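Local coordinates for protein putative hydrolase (Bacteroides ovatus, PDB 4HBS) that is of unknown function but is a putative hydrolase with a five-bladed beta-propeller fold, and may act on glycosidic bonds like members of the beta-fructosidase clan, at residues Q171-A176 / R254-Q259; T191-Y196 / D215-H220; L222-T227 / L238-N243; Y244-A249 / S286-L291; F316-L321 / Q354-V359. All coordinates share one frame; numbering follows the deposited sequence.

Interaction 1: residues Q171-A176 / R254-Q259; sequences QMLWGA and RDLGSQ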
# COMPACT_ATOMS: atom_id res chain seq x y z
N GLN A 171 5.18 7.43 13.11
CA GLN A 171 6.41 6.68 12.88
C GLN A 171 6.17 5.81 11.67
O GLN A 171 5.20 5.05 11.67
CB GLN A 171 6.76 5.80 14.09
CG GLN A 171 6.64 6.48 15.43
CD GLN A 171 7.01 5.50 16.49
OE1 GLN A 171 6.26 4.55 16.76
NE2 GLN A 171 8.20 5.63 17.07
N MSE A 172 7.02 5.93 10.65
CA MSE A 172 6.87 5.19 9.40
C MSE A 172 8.15 4.46 9.01
O MSE A 172 9.24 4.99 9.22
CB MSE A 172 6.52 6.18 8.30
CG MSE A 172 6.59 5.57 6.89
SE MSE A 172 5.71 6.62 5.62
CE MSE A 172 5.17 5.22 4.50
N LEU A 173 8.00 3.28 8.37
CA LEU A 173 9.13 2.53 7.84
C LEU A 173 9.26 2.78 6.33
O LEU A 173 8.27 2.72 5.60
CB LEU A 173 9.00 1.02 8.07
CG LEU A 173 8.86 0.51 9.47
CD1 LEU A 173 8.67 -0.96 9.45
CD2 LEU A 173 10.06 0.84 10.33
N TRP A 174 10.48 3.03 5.88
CA TRP A 174 10.81 3.21 4.48
C TRP A 174 11.79 2.07 4.13
O TRP A 174 12.83 1.94 4.78
CB TRP A 174 11.45 4.59 4.27
CG TRP A 174 10.49 5.74 4.29
CD1 TRP A 174 10.36 6.68 5.27
CD2 TRP A 174 9.57 6.11 3.26
NE1 TRP A 174 9.41 7.61 4.92
CE2 TRP A 174 8.89 7.27 3.70
CE3 TRP A 174 9.24 5.57 2.01
CZ2 TRP A 174 7.88 7.89 2.92
CZ3 TRP A 174 8.26 6.20 1.23
CH2 TRP A 174 7.56 7.31 1.71
N GLY A 175 11.44 1.23 3.15
CA GLY A 175 12.25 0.10 2.74
C GLY A 175 13.32 0.48 1.74
O GLY A 175 12.99 1.03 0.69
N ALA A 176 14.61 0.22 2.07
CA ALA A 176 15.76 0.54 1.20
C ALA A 176 15.83 -0.43 0.05
O ALA A 176 15.87 -1.62 0.30
CB ALA A 176 17.04 0.48 2.00
N ARG A 254 4.13 -0.05 21.93
CA ARG A 254 3.50 0.65 20.79
C ARG A 254 4.49 1.60 20.08
O ARG A 254 4.12 2.19 19.06
CB ARG A 254 2.24 1.41 21.23
CG ARG A 254 1.13 0.45 21.64
CD ARG A 254 -0.18 1.16 21.92
NE ARG A 254 -1.09 0.33 22.73
CZ ARG A 254 -1.82 -0.69 22.27
NH1 ARG A 254 -1.76 -1.05 20.99
NH2 ARG A 254 -2.61 -1.36 23.10
N ASP A 255 5.74 1.75 20.60
CA ASP A 255 6.80 2.52 19.94
C ASP A 255 7.34 1.63 18.81
O ASP A 255 7.83 0.53 19.07
CB ASP A 255 7.93 2.91 20.93
CG ASP A 255 8.94 3.94 20.42
OD1 ASP A 255 9.05 4.10 19.18
OD2 ASP A 255 9.65 4.55 21.26
N LEU A 256 7.25 2.08 17.56
CA LEU A 256 7.77 1.31 16.43
C LEU A 256 9.30 1.05 16.60
O LEU A 256 9.79 0.00 16.18
CB LEU A 256 7.48 2.05 15.10
CG LEU A 256 7.70 1.32 13.78
CD1 LEU A 256 7.08 -0.07 13.80
CD2 LEU A 256 7.10 2.12 12.65
N GLY A 257 10.00 1.97 17.27
CA GLY A 257 11.43 1.84 17.56
C GLY A 257 11.80 0.88 18.69
O GLY A 257 12.99 0.74 18.98
N SER A 258 10.80 0.19 19.34
CA SER A 258 11.03 -0.80 20.41
C SER A 258 11.84 -1.96 19.91
O SER A 258 12.00 -2.11 18.70
CB SER A 258 9.71 -1.38 20.90
OG SER A 258 8.73 -0.41 21.17
N GLN A 259 12.25 -2.86 20.82
CA GLN A 259 12.98 -4.07 20.42
C GLN A 259 12.04 -4.98 19.64
O GLN A 259 10.89 -5.18 20.03
CB GLN A 259 13.55 -4.81 21.64
CG GLN A 259 14.21 -6.14 21.30
CD GLN A 259 15.39 -6.44 22.20
OE1 GLN A 259 15.22 -6.77 23.37
NE2 GLN A 259 16.61 -6.30 21.68
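The polar part of the contact is the amide of Gln171 gripping the turn at Asp255 and Leu256 through both of its ends. OE1 of Gln171 accepts from the backbone N of Leu256 at 2.8 Å, an almost straight bond (167° at the hydrogen) whose donor is tilted from the amide carbonyl plane. NE2 of Gln171 donates to Asp255 OD1 at 2.7 Å; the acceptor lies close to the amide plane, but NE2 comes from above the carboxylate plane, the two planes being turned 42° apart. Beyond CG the Gln171 chain is extended (chi2 180°), which carries the amide from the strand 169-178 to the turn.

Asp255 OD1 has a second donor, the N of Gly257 at 3.0 Å, which arrives from the opposite face of the carboxylate and completes an Asx turn. The backbone of 255-258 forms a type I beta turn, with Ser258 N bonded to Asp255 O.

The apolar part lies beside this polar grip, nearer the strand. The Gln171 and Leu256 side chains run antiparallel, alongside one another, their CB atoms 3.9 Å apart, and Leu256 CD2 reaches Leu173 CD2 at 4.0 Å. Leu193 of the next strand also touches Leu256, so the leucine docks on two strands of one propeller blade while its own turn, between strands 245-251 and 260-265, belongs to the adjacent one.

Because acceptor and donor of the amide are each matched by a complementary group, its rotation is fixed; the two N-H groups on Asp255 OD1, one side-chain and one main-chain, would probably help to stabilise its negative charge and stiffen the turn.

Interaction 2: residues T191-Y196 / D215-H220; sequences TCLATY and DNFNDH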
# COMPACT_ATOMS: atom_id res chain seq x y z
N THR A 191 16.03 -0.93 6.15
CA THR A 191 14.86 -0.12 6.51
C THR A 191 15.30 1.15 7.20
O THR A 191 16.34 1.18 7.86
CB THR A 191 13.89 -0.91 7.42
OG1 THR A 191 13.50 -2.11 6.76
CG2 THR A 191 12.66 -0.10 7.81
N CYS A 192 14.48 2.20 7.06
CA CYS A 192 14.69 3.48 7.72
C CYS A 192 13.49 3.77 8.56
O CYS A 192 12.39 3.56 8.07
CB CYS A 192 14.91 4.57 6.69
SG CYS A 192 14.67 6.25 7.32
N LEU A 193 13.67 4.25 9.80
CA LEU A 193 12.55 4.64 10.65
C LEU A 193 12.45 6.15 10.62
O LEU A 193 13.31 6.83 11.18
CB LEU A 193 12.71 4.12 12.09
CG LEU A 193 11.60 4.52 13.10
CD1 LEU A 193 10.24 4.12 12.61
CD2 LEU A 193 11.84 3.89 14.47
N ALA A 194 11.41 6.67 9.94
CA ALA A 194 11.15 8.10 9.80
C ALA A 194 10.06 8.53 10.78
O ALA A 194 9.05 7.83 10.89
CB ALA A 194 10.70 8.40 8.38
N THR A 195 10.25 9.65 11.50
CA THR A 195 9.25 10.17 12.45
C THR A 195 8.73 11.50 11.91
O THR A 195 9.54 12.38 11.62
CB THR A 195 9.83 10.29 13.87
OG1 THR A 195 10.26 9.00 14.30
CG2 THR A 195 8.83 10.85 14.87
N TYR A 196 7.40 11.64 11.76
CA TYR A 196 6.77 12.83 11.21
C TYR A 196 5.96 13.60 12.28
O TYR A 196 5.29 12.98 13.12
CB TYR A 196 5.84 12.43 10.06
CG TYR A 196 6.57 11.89 8.85
CD1 TYR A 196 7.06 12.74 7.87
CD2 TYR A 196 6.80 10.53 8.71
CE1 TYR A 196 7.77 12.25 6.77
CE2 TYR A 196 7.49 10.02 7.61
CZ TYR A 196 7.98 10.88 6.64
OH TYR A 196 8.67 10.36 5.57
N ASP A 215 18.34 6.12 9.09
CA ASP A 215 18.56 5.36 7.85
C ASP A 215 19.26 4.01 8.08
O ASP A 215 19.19 3.17 7.18
CB ASP A 215 19.32 6.18 6.83
CG ASP A 215 18.52 7.38 6.38
OD1 ASP A 215 18.52 8.39 7.11
OD2 ASP A 215 17.83 7.27 5.35
N ASN A 216 19.89 3.79 9.26
CA ASN A 216 20.55 2.53 9.62
C ASN A 216 19.69 1.73 10.65
O ASN A 216 20.26 0.97 11.44
CB ASN A 216 21.96 2.79 10.20
CG ASN A 216 22.79 3.81 9.44
OD1 ASN A 216 23.24 3.57 8.30
ND2 ASN A 216 23.04 4.97 10.05
N PHE A 217 18.34 1.88 10.61
CA PHE A 217 17.42 1.17 11.52
C PHE A 217 17.60 -0.38 11.35
O PHE A 217 17.87 -1.07 12.32
CB PHE A 217 15.96 1.62 11.25
CG PHE A 217 14.93 1.11 12.22
CD1 PHE A 217 14.90 1.58 13.52
CD2 PHE A 217 13.95 0.23 11.81
CE1 PHE A 217 13.94 1.11 14.42
CE2 PHE A 217 13.00 -0.25 12.71
CZ PHE A 217 13.00 0.19 14.01
N ASN A 218 17.49 -0.88 10.10
CA ASN A 218 17.74 -2.29 9.74
C ASN A 218 18.67 -2.36 8.56
O ASN A 218 18.79 -1.39 7.81
CB ASN A 218 16.47 -3.05 9.29
CG ASN A 218 15.30 -3.10 10.22
OD1 ASN A 218 15.43 -2.98 11.44
ND2 ASN A 218 14.16 -3.50 9.65
N ASP A 219 19.24 -3.53 8.34
CA ASP A 219 19.97 -3.88 7.11
C ASP A 219 19.38 -5.24 6.66
O ASP A 219 20.03 -6.02 5.98
CB ASP A 219 21.49 -3.89 7.32
CG ASP A 219 22.04 -4.96 8.24
OD1 ASP A 219 21.25 -5.53 9.04
OD2 ASP A 219 23.27 -5.21 8.19
N HIS A 220 18.10 -5.45 7.00
CA HIS A 220 17.36 -6.68 6.80
C HIS A 220 16.95 -6.86 5.37
O HIS A 220 16.47 -5.92 4.72
CB HIS A 220 16.09 -6.71 7.69
CG HIS A 220 16.32 -6.69 9.17
ND1 HIS A 220 17.60 -6.76 9.72
CD2 HIS A 220 15.43 -6.58 10.19
CE1 HIS A 220 17.44 -6.69 11.03
NE2 HIS A 220 16.16 -6.57 11.36
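Phe217 lays its ring against Leu193 just where the chain turns a corner at 215-217. With CG anti to the backbone N (chi1 -173°), the side chain runs back over strand 187-197. Its CB sits 3.4 Å from the carbonyl O of Thr191. CG and CD1 then meet the CB of Leu193, which lies over one face of the ring, 3.8 Å from the centroid and 18° off the normal, a CH-pi contact. Farther out, CE1 of Phe217 touches Leu193 CD2 at 3.5 Å, and CZ is still beside the same methyl. On the other branch CD2 approaches Thr191 CG2 obliquely.

The next residue restores pairing: Thr191 and Asn218 form an antiparallel hydrogen-bonded pair. Thr191 N to Asn218 O and Asn218 N to Thr191 O are both 3.3 Å, with their side chains next to each other on the same face of the sheet. Thr191 OG1 has its own partner in Arg188. Before the corner, Cys192 SG packs 3.9 Å from Asp215 OD2, a carboxylate held by Tyr158 and, as a salt bridge, by Arg213.

Strand 210-218 is an outermost strand of this four-stranded blade, with 187-197 between it and 169-178. Leu193 thus stands between Phe217 and Leu256 of the loop that follows strand 245-251, and His220, stacked on Tyr277, begins the passage to the adjacent blade.

Interaction 3: residues L222-T227 / L238-N243; sequences LGYGDT and LYTTSN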
# COMPACT_ATOMS: atom_id res chain seq x y z
N LEU A 222 14.50 -9.19 4.59
CA LEU A 222 13.06 -9.36 4.69
C LEU A 222 12.42 -8.02 5.08
O LEU A 222 13.00 -7.26 5.86
CB LEU A 222 12.72 -10.45 5.74
CG LEU A 222 13.37 -11.84 5.52
CD1 LEU A 222 13.43 -12.62 6.82
CD2 LEU A 222 12.61 -12.64 4.47
N GLY A 223 11.25 -7.73 4.53
CA GLY A 223 10.56 -6.48 4.77
C GLY A 223 9.57 -6.50 5.90
O GLY A 223 8.41 -6.15 5.68
N TYR A 224 9.98 -6.92 7.13
CA TYR A 224 9.07 -6.94 8.29
C TYR A 224 8.56 -5.54 8.52
O TYR A 224 9.37 -4.62 8.65
CB TYR A 224 9.75 -7.46 9.55
CG TYR A 224 10.00 -8.95 9.55
CD1 TYR A 224 8.97 -9.85 9.76
CD2 TYR A 224 11.30 -9.45 9.43
CE1 TYR A 224 9.21 -11.23 9.82
CE2 TYR A 224 11.55 -10.82 9.48
CZ TYR A 224 10.50 -11.71 9.67
OH TYR A 224 10.72 -13.07 9.75
N GLY A 225 7.24 -5.36 8.48
CA GLY A 225 6.60 -4.07 8.66
C GLY A 225 6.05 -3.43 7.40
O GLY A 225 5.48 -2.33 7.49
N ASP A 226 6.18 -4.10 6.21
CA ASP A 226 5.60 -3.57 4.96
C ASP A 226 4.09 -3.35 5.17
O ASP A 226 3.52 -2.41 4.62
CB ASP A 226 5.87 -4.52 3.78
CG ASP A 226 7.29 -4.52 3.26
OD1 ASP A 226 7.99 -3.50 3.42
OD2 ASP A 226 7.70 -5.54 2.66
N THR A 227 3.47 -4.25 5.97
CA THR A 227 2.11 -4.14 6.49
C THR A 227 2.25 -4.30 8.00
O THR A 227 3.26 -4.84 8.48
CB THR A 227 1.14 -5.14 5.85
OG1 THR A 227 1.41 -6.44 6.35
CG2 THR A 227 1.18 -5.10 4.34
N LEU A 238 4.30 -6.91 12.70
CA LEU A 238 5.01 -6.52 11.47
C LEU A 238 5.09 -7.75 10.56
O LEU A 238 5.67 -8.75 10.98
CB LEU A 238 6.42 -6.04 11.84
CG LEU A 238 6.54 -5.13 13.06
CD1 LEU A 238 7.90 -5.26 13.68
CD2 LEU A 238 6.24 -3.72 12.70
N TYR A 239 4.50 -7.70 9.36
CA TYR A 239 4.49 -8.85 8.46
C TYR A 239 5.38 -8.65 7.26
O TYR A 239 5.75 -7.52 6.91
CB TYR A 239 3.06 -9.14 7.94
CG TYR A 239 2.05 -9.29 9.03
CD1 TYR A 239 1.46 -8.18 9.62
CD2 TYR A 239 1.74 -10.54 9.55
CE1 TYR A 239 0.59 -8.30 10.69
CE2 TYR A 239 0.85 -10.68 10.62
CZ TYR A 239 0.28 -9.55 11.19
OH TYR A 239 -0.58 -9.65 12.26
N THR A 240 5.69 -9.76 6.58
CA THR A 240 6.46 -9.77 5.34
C THR A 240 6.23 -11.08 4.64
O THR A 240 5.68 -12.01 5.24
CB THR A 240 7.97 -9.54 5.59
OG1 THR A 240 8.60 -9.12 4.36
CG2 THR A 240 8.69 -10.76 6.21
N THR A 241 6.65 -11.15 3.37
CA THR A 241 6.62 -12.37 2.60
C THR A 241 7.96 -12.57 1.96
O THR A 241 8.70 -11.62 1.74
CB THR A 241 5.50 -12.40 1.54
OG1 THR A 241 5.52 -11.21 0.76
CG2 THR A 241 4.13 -12.62 2.15
N SER A 242 8.28 -13.84 1.71
CA SER A 242 9.49 -14.29 1.02
C SER A 242 9.08 -15.53 0.23
O SER A 242 8.69 -16.51 0.86
CB SER A 242 10.61 -14.58 2.03
OG SER A 242 11.86 -14.77 1.38
N ASN A 243 9.06 -15.46 -1.11
CA ASN A 243 8.59 -16.57 -1.97
C ASN A 243 7.16 -16.99 -1.58
O ASN A 243 6.86 -18.17 -1.39
CB ASN A 243 9.55 -17.77 -1.95
CG ASN A 243 10.74 -17.55 -2.81
OD1 ASN A 243 10.82 -18.06 -3.93
ND2 ASN A 243 11.69 -16.75 -2.33
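Tyr224 turns one face of its ring to Thr240 in this part of the beta-propeller, where a type II beta turn from Gly223 to Asp226 leads into strand 227-230 and lies against its sheet neighbour, strand 236-242. Thr240 CG2 stands over the ring, 3.8 Å from its centroid and 17° off the normal, a CH-pi contact displaced toward the rim. The methyl is there because OG1 of Thr240 takes the place anti to the backbone N (chi1 -161°), leaving CG2 between N and the carbonyl carbon. At the ring's edge, near its plane, the carbonyl O of Leu238 lies 3.7 Å from Tyr224 CD1. Tyr262 meets the same ring at a steep angle, and Ala247, Ala249 and Ala283 pack around it.

Thr227 runs roughly perpendicular to Tyr239: OG1 of the threonine lies 3.5 Å from Tyr239 CB and is bonded to the carbonyl O of Pro298, while Tyr239 OH reaches Pro328 O. Both side chains therefore look to the following blade. Asp226, by contrast, turns its carboxylate to Arg188 of the preceding one, in a salt bridge.

The backbone holds these groups in place. Gly225 N donates to Tyr239 O at 3.1 Å and Tyr239 N to Thr227 O at 3.2 Å. Gly225 has a positive phi of 106°, where a side chain would jam against the carbonyl O before it. At the far end of the contact, Leu222 CD2 rests on Ser242 CB at 3.7 Å, beside the hydroxyl that Glu284 binds.

Interaction 4: residues Y244-A249 / S286-L291; sequences YKVAVA and STIIPL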
# COMPACT_ATOMS: atom_id res chain seq x y z
N TYR A 244 6.29 -15.97 -1.43
CA TYR A 244 4.87 -16.08 -1.10
C TYR A 244 4.58 -16.82 0.24
O TYR A 244 3.47 -17.31 0.43
CB TYR A 244 4.11 -16.73 -2.25
CG TYR A 244 4.31 -16.00 -3.56
CD1 TYR A 244 3.62 -14.82 -3.84
CD2 TYR A 244 5.25 -16.44 -4.49
CE1 TYR A 244 3.82 -14.12 -5.03
CE2 TYR A 244 5.45 -15.75 -5.69
CZ TYR A 244 4.77 -14.57 -5.94
OH TYR A 244 4.94 -13.89 -7.13
N LYS A 245 5.55 -16.82 1.19
CA LYS A 245 5.38 -17.40 2.53
C LYS A 245 5.31 -16.23 3.46
O LYS A 245 6.17 -15.36 3.36
CB LYS A 245 6.54 -18.34 2.88
CG LYS A 245 6.36 -19.71 2.23
CD LYS A 245 7.67 -20.39 1.86
CE LYS A 245 7.48 -21.39 0.75
NZ LYS A 245 7.52 -20.76 -0.60
N VAL A 246 4.27 -16.15 4.33
CA VAL A 246 4.04 -15.00 5.22
C VAL A 246 4.68 -15.22 6.57
O VAL A 246 4.26 -16.12 7.28
CB VAL A 246 2.53 -14.71 5.40
CG1 VAL A 246 2.32 -13.47 6.27
CG2 VAL A 246 1.83 -14.56 4.06
N ALA A 247 5.67 -14.39 6.93
CA ALA A 247 6.35 -14.44 8.24
C ALA A 247 5.94 -13.21 9.06
O ALA A 247 5.53 -12.20 8.48
CB ALA A 247 7.85 -14.48 8.05
N VAL A 248 6.04 -13.29 10.38
CA VAL A 248 5.63 -12.18 11.26
C VAL A 248 6.69 -11.89 12.36
O VAL A 248 7.38 -12.79 12.85
CB VAL A 248 4.24 -12.48 11.89
CG1 VAL A 248 4.28 -13.71 12.80
CG2 VAL A 248 3.69 -11.27 12.66
N ALA A 249 6.79 -10.60 12.72
CA ALA A 249 7.62 -10.07 13.80
C ALA A 249 6.76 -9.12 14.61
O ALA A 249 5.65 -8.83 14.17
CB ALA A 249 8.84 -9.35 13.24
N SER A 286 8.90 -20.70 8.69
CA SER A 286 8.00 -20.12 9.70
C SER A 286 6.78 -19.42 9.08
O SER A 286 6.31 -18.41 9.63
CB SER A 286 8.78 -19.12 10.54
OG SER A 286 10.08 -19.61 10.82
N THR A 287 6.27 -19.90 7.92
CA THR A 287 5.10 -19.31 7.27
C THR A 287 3.88 -19.37 8.24
O THR A 287 3.68 -20.40 8.88
CB THR A 287 4.80 -20.00 5.92
OG1 THR A 287 3.76 -19.27 5.27
CG2 THR A 287 4.37 -21.46 6.06
N ILE A 288 3.11 -18.26 8.37
CA ILE A 288 1.95 -18.23 9.26
C ILE A 288 0.63 -18.47 8.48
O ILE A 288 -0.42 -18.45 9.10
CB ILE A 288 1.89 -16.95 10.16
CG1 ILE A 288 1.64 -15.65 9.37
CG2 ILE A 288 3.17 -16.85 11.00
CD1 ILE A 288 1.15 -14.55 10.21
N ILE A 289 0.69 -18.78 7.17
CA ILE A 289 -0.47 -19.15 6.33
C ILE A 289 -0.30 -20.64 6.03
O ILE A 289 0.76 -21.19 6.36
CB ILE A 289 -0.57 -18.26 5.05
CG1 ILE A 289 0.75 -18.26 4.23
CG2 ILE A 289 -0.95 -16.87 5.43
CD1 ILE A 289 0.61 -17.79 2.84
N PRO A 290 -1.25 -21.36 5.39
CA PRO A 290 -1.01 -22.80 5.12
C PRO A 290 0.16 -23.01 4.15
O PRO A 290 0.54 -22.10 3.40
CB PRO A 290 -2.34 -23.28 4.53
CG PRO A 290 -3.34 -22.24 4.92
CD PRO A 290 -2.59 -20.95 4.94
N LEU A 291 0.75 -24.23 4.17
CA LEU A 291 1.91 -24.57 3.31
C LEU A 291 1.49 -24.76 1.84
O LEU A 291 2.32 -24.65 0.92
CB LEU A 291 2.61 -25.84 3.84
CG LEU A 291 3.55 -25.64 5.04
CD1 LEU A 291 2.81 -25.08 6.26
CD2 LEU A 291 4.24 -26.95 5.41
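Val246 O is approached by two groups of the loop 286-291: Ile288 N donates to it at 2.7 Å, nearly along the C=O axis (168° at the oxygen), and Thr287 CA adds a CA-H...O contact at 3.3 Å. The loop is the connection between propeller blades, running from helix 280-285 to strand 298-303 and passing over strand 245-251 with its direction 112° from that of the strand. Thr287 OG1 adds a weak, bent bond from Val246 N at 3.3 Å.

Apolar branches fill in around this grip. Ile288 lies crosswise to Val248, CG2 against Val248 CG1 at 3.8 Å, while its CG1 lies 3.9 Å from Val246 CG1; Tyr239 of the adjoining strand touches the same isoleucine. An alanine here would keep the backbone bond but would probably leave a gap between Val246, Val248 and Tyr239, with these side chains less firmly held. Ile289 packs on the other methyl of Val246, CG2, and both residues touch Met309 of the following blade. CG1 of Ile289 lies between the backbone N and the carbonyl carbon (chi1 53°), which sends CD1 to within 3.7 Å of Val246 CG2.

Interaction 5: residues F316-L321 / Q354-V359; sequences FGRDVL and QHVYMV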
# COMPACT_ATOMS: atom_id res chain seq x y z
N PHE A 316 1.04 -12.32 -9.40
CA PHE A 316 0.18 -11.22 -9.83
C PHE A 316 -1.23 -11.71 -10.19
O PHE A 316 -1.80 -11.33 -11.22
CB PHE A 316 0.79 -10.49 -11.04
CG PHE A 316 2.18 -9.98 -10.79
CD1 PHE A 316 2.39 -8.88 -9.98
CD2 PHE A 316 3.28 -10.54 -11.44
CE1 PHE A 316 3.67 -8.34 -9.82
CE2 PHE A 316 4.56 -10.03 -11.24
CZ PHE A 316 4.75 -8.92 -10.45
N GLY A 317 -1.77 -12.57 -9.34
CA GLY A 317 -3.09 -13.13 -9.56
C GLY A 317 -4.15 -12.08 -9.31
O GLY A 317 -3.95 -11.17 -8.51
N ARG A 318 -5.25 -12.18 -10.03
CA ARG A 318 -6.37 -11.26 -9.88
C ARG A 318 -7.23 -11.70 -8.72
O ARG A 318 -8.00 -10.88 -8.24
CB ARG A 318 -7.19 -11.18 -11.18
CG ARG A 318 -6.38 -10.70 -12.37
CD ARG A 318 -7.20 -10.50 -13.63
NE ARG A 318 -7.76 -11.75 -14.19
CZ ARG A 318 -9.06 -12.06 -14.31
NH1 ARG A 318 -10.00 -11.22 -13.87
NH2 ARG A 318 -9.43 -13.22 -14.86
N ASP A 319 -7.10 -12.97 -8.23
CA ASP A 319 -7.89 -13.43 -7.07
C ASP A 319 -7.35 -12.81 -5.76
O ASP A 319 -6.17 -12.96 -5.45
CB ASP A 319 -7.90 -14.98 -6.95
CG ASP A 319 -8.73 -15.74 -7.98
OD1 ASP A 319 -9.48 -15.08 -8.74
OD2 ASP A 319 -8.65 -17.00 -8.01
N VAL A 320 -8.22 -12.08 -5.03
CA VAL A 320 -7.90 -11.47 -3.73
C VAL A 320 -8.26 -12.51 -2.69
O VAL A 320 -9.43 -12.88 -2.61
CB VAL A 320 -8.66 -10.15 -3.51
CG1 VAL A 320 -8.42 -9.59 -2.11
CG2 VAL A 320 -8.28 -9.14 -4.58
N LEU A 321 -7.28 -13.01 -1.93
CA LEU A 321 -7.48 -14.08 -0.95
C LEU A 321 -7.73 -13.58 0.45
O LEU A 321 -7.29 -12.49 0.81
CB LEU A 321 -6.24 -14.98 -0.91
CG LEU A 321 -5.78 -15.52 -2.24
CD1 LEU A 321 -4.60 -16.43 -2.05
CD2 LEU A 321 -6.91 -16.23 -2.98
N GLN A 354 -0.67 -5.28 -17.97
CA GLN A 354 0.32 -6.32 -17.67
C GLN A 354 0.06 -6.97 -16.32
O GLN A 354 -0.31 -8.14 -16.29
CB GLN A 354 1.76 -5.78 -17.74
CG GLN A 354 2.87 -6.85 -17.65
CD GLN A 354 4.26 -6.28 -17.41
OE1 GLN A 354 4.45 -5.39 -16.58
NE2 GLN A 354 5.27 -6.79 -18.10
N HIS A 355 0.27 -6.23 -15.21
CA HIS A 355 0.16 -6.78 -13.86
C HIS A 355 -0.71 -5.97 -12.96
O HIS A 355 -0.73 -4.75 -13.05
CB HIS A 355 1.54 -6.87 -13.19
CG HIS A 355 2.46 -7.86 -13.80
ND1 HIS A 355 3.80 -7.57 -14.00
CD2 HIS A 355 2.21 -9.11 -14.25
CE1 HIS A 355 4.33 -8.65 -14.55
NE2 HIS A 355 3.41 -9.61 -14.73
N VAL A 356 -1.38 -6.64 -12.05
CA VAL A 356 -2.14 -6.02 -10.99
C VAL A 356 -1.36 -6.42 -9.73
O VAL A 356 -0.93 -7.57 -9.60
CB VAL A 356 -3.66 -6.36 -10.96
CG1 VAL A 356 -3.94 -7.85 -11.15
CG2 VAL A 356 -4.30 -5.84 -9.68
N TYR A 357 -1.08 -5.47 -8.88
CA TYR A 357 -0.28 -5.76 -7.70
C TYR A 357 -0.60 -4.77 -6.60
O TYR A 357 -1.51 -3.95 -6.77
CB TYR A 357 1.22 -5.74 -8.06
CG TYR A 357 1.71 -4.44 -8.66
CD1 TYR A 357 1.50 -4.15 -10.01
CD2 TYR A 357 2.43 -3.53 -7.90
CE1 TYR A 357 1.94 -2.95 -10.56
CE2 TYR A 357 2.89 -2.34 -8.45
CZ TYR A 357 2.66 -2.06 -9.79
OH TYR A 357 3.15 -0.91 -10.36
N MSE A 358 0.05 -4.91 -5.44
CA MSE A 358 -0.17 -4.04 -4.31
C MSE A 358 -1.66 -3.92 -3.96
O MSE A 358 -2.22 -2.81 -3.93
CB MSE A 358 0.42 -2.67 -4.60
CG MSE A 358 0.84 -1.94 -3.37
SE MSE A 358 2.53 -2.57 -2.70
CE MSE A 358 3.67 -1.73 -4.10
N VAL A 359 -2.30 -5.06 -3.74
CA VAL A 359 -3.71 -5.06 -3.37
C VAL A 359 -3.71 -4.69 -1.90
O VAL A 359 -3.31 -5.51 -1.06
CB VAL A 359 -4.41 -6.39 -3.69
CG1 VAL A 359 -5.87 -6.32 -3.31
CG2 VAL A 359 -4.26 -6.71 -5.17
O HOH W 1 -2.03 -9.62 -13.31
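Phe316 and Val356 bring the two backbones nearest, their CA atoms 5.8 Å apart, whereas Val320 and Val359 stand 7.7 Å apart. The segments are joined here by side chains and a water rather than as paired strands. Phe316 has left-handed backbone angles (phi 55°), just before strand 319-325. Water 1 donates to Phe316 O at 2.7 Å and accepts from Val356 N at 3.3 Å.

The rings of Phe316 and His355 form a face-to-face stack, centroids 3.8 Å apart and planes at 16°, with His355 CG over the centre of the phenyl ring. Gln354 CG covers the opposite imidazole face. Tyr357 CB lies at the edge of the phenyl ring, in its plane, 3.9 Å from CD1 of Phe316. With an alanine in place of this phenylalanine, the imidazole would probably lose its stacking partner and be freer to turn. Farther along, Val320 CG2 meets Val359 CG1 at 3.9 Å, and Gln312 NE2 bonds to both Val356 O and Gly317 O.

Thus one imidazole face is shielded by phenyl and one by aliphatic carbon, while ND1 is hydrogen-bonded to a bound glycerol, probably from the crystallisation liquor; this seam between two blades may therefore border a polar pocket.

From the N terminus, interaction 1 opens at strand 169-178 and closes only at 254-259, bringing a turn of the next propeller blade back onto the blade of strands 156-165 to 210-218. Interactions 2 and 3 fall one after the other within that span: the former closes the outer hairpin of strands 187-197 and 210-218, the latter the start of the following blade. Interaction 4 opens at 244-249, before interaction 1 has closed, so the two cross; it ties strand 245-251 to the connection leading to the blade of strands 298-303 to 333-340. Strand pairing 236-242 with 245-251 couples interactions 3 and 4. Interaction 5 follows in series, joining strand 319-325 and the loop before it to 356-361, edge strand of the sheet holding 24-26 and 399-403.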